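Local atomic coordinates of bradavidin 2 (Bradyrhizobium japonicum, PDB entry 4GGT), a protein that probably binds biotin, as a secreted bacterial member of the avidin family built on an eight-stranded antiparallel beta barrel. Residues F45-G49 and I50-A54. Numbering follows the deposited sequence.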
# COMPACT_ATOMS: atom_id res chain seq x y z
N PHE A 45 -15.88 2.18 2.25
CA PHE A 45 -14.83 1.91 3.27
C PHE A 45 -14.66 3.12 4.17
O PHE A 45 -14.35 4.20 3.69
CB PHE A 45 -13.53 1.57 2.54
CG PHE A 45 -12.36 1.30 3.47
CD1 PHE A 45 -12.49 0.44 4.55
CD2 PHE A 45 -11.14 1.91 3.24
CE1 PHE A 45 -11.40 0.19 5.40
CE2 PHE A 45 -10.03 1.66 4.08
CZ PHE A 45 -10.17 0.80 5.14
N ALA A 46 -14.85 2.96 5.48
CA ALA A 46 -14.90 4.11 6.38
C ALA A 46 -13.63 4.95 6.47
O ALA A 46 -13.64 6.08 6.98
CB ALA A 46 -15.42 3.68 7.79
N CYS A 47 -12.52 4.42 5.93
CA CYS A 47 -11.23 5.11 5.98
C CYS A 47 -10.78 5.52 4.60
O CYS A 47 -9.65 5.99 4.43
CB CYS A 47 -10.14 4.23 6.61
SG CYS A 47 -10.34 4.06 8.38
N GLN A 48 -11.66 5.39 3.61
CA GLN A 48 -11.32 5.88 2.29
C GLN A 48 -11.11 7.39 2.34
O GLN A 48 -11.74 8.10 3.12
CB GLN A 48 -12.40 5.50 1.28
CG GLN A 48 -13.72 6.27 1.41
CD GLN A 48 -13.81 7.50 0.52
OE1 GLN A 48 -14.39 8.53 0.90
NE2 GLN A 48 -13.25 7.40 -0.68
N GLY A 49 -10.21 7.88 1.50
CA GLY A 49 -9.99 9.30 1.39
C GLY A 49 -9.12 9.88 2.47
O GLY A 49 -8.88 11.08 2.50
N ILE A 50 -8.67 9.06 3.41
CA ILE A 50 -7.79 9.63 4.39
C ILE A 50 -6.38 9.07 4.17
O ILE A 50 -6.22 7.85 3.92
CB ILE A 50 -8.31 9.57 5.87
CG1 ILE A 50 -7.67 8.51 6.68
CG2 ILE A 50 -9.84 9.73 6.02
CD1 ILE A 50 -6.69 9.14 7.56
N PRO A 51 -5.38 9.96 4.17
CA PRO A 51 -3.99 9.53 3.94
C PRO A 51 -3.39 8.89 5.18
O PRO A 51 -3.56 9.41 6.29
CB PRO A 51 -3.29 10.84 3.57
CG PRO A 51 -4.00 11.88 4.41
CD PRO A 51 -5.48 11.43 4.34
N TYR A 52 -2.77 7.72 5.00
CA TYR A 52 -2.08 7.02 6.08
C TYR A 52 -0.63 6.79 5.72
O TYR A 52 -0.30 6.67 4.54
CB TYR A 52 -2.72 5.69 6.34
CG TYR A 52 -4.09 5.79 6.97
CD1 TYR A 52 -5.24 5.53 6.22
CD2 TYR A 52 -4.23 6.17 8.31
CE1 TYR A 52 -6.47 5.61 6.78
CE2 TYR A 52 -5.48 6.28 8.89
CZ TYR A 52 -6.59 5.99 8.11
OH TYR A 52 -7.85 6.09 8.67
N PRO A 53 0.24 6.71 6.74
CA PRO A 53 1.63 6.39 6.44
C PRO A 53 1.78 5.02 5.79
O PRO A 53 1.04 4.08 6.13
CB PRO A 53 2.30 6.35 7.82
CG PRO A 53 1.45 7.16 8.68
CD PRO A 53 0.03 6.94 8.19
N ALA A 54 2.73 4.91 4.87
CA ALA A 54 3.15 3.62 4.33
C ALA A 54 4.61 3.43 4.76
O ALA A 54 5.45 4.32 4.56
CB ALA A 54 3.01 3.56 2.82
O HOH W 1 -7.28 5.56 2.98
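Tyr52 reaches back from near the start of strand 51-59 and sets its hydroxyl end against Cys47, in the loop that leads into that strand. Its OH lies 3.2 Å from Cys47 SG, while Cys47 CB comes up to the ring edge, near the ring plane, 3.9 Å from Tyr52 CE1. The sulfur therefore sits beyond the hydroxyl rather than over a face, 5.4 Å from the Tyr52 ring centroid and 71° off the normal, an oblique sulfur-aromatic contact. Cys47 turns SG anti to its own carbonyl carbon (chi1 -73°), and there the sulfur forms the disulfide to Cys72, in the loop after strand 62-69. Ile50 CD1 packs tightly, 3.2 Å above one face of the same tyrosine, but with both torsions off the staggered positions this end is placed with some doubt; Phe69 meets the ring nearly perpendicularly. In the type I turn Gln48 N bonds to Phe45 O, and Cys47 N lies over the centre of the Phe45 ring. In the overlapping type II turn from Cys47 to Ile50, with Gly49 third at positive phi, the bond from Ile50 N to Cys47 O is weak at 3.4 Å; a water donates to both Cys47 O and Ile50 O and bridges the turn beside it. A leucine in place of Tyr52 would probably leave the Cys47 sulfur without its polar neighbour and Phe69 without its perpendicular partner. Interloop disulfide, tyrosine packing and water bridge together probably help to fix the loop of Ala46, which binds biotin in another structure of this protein.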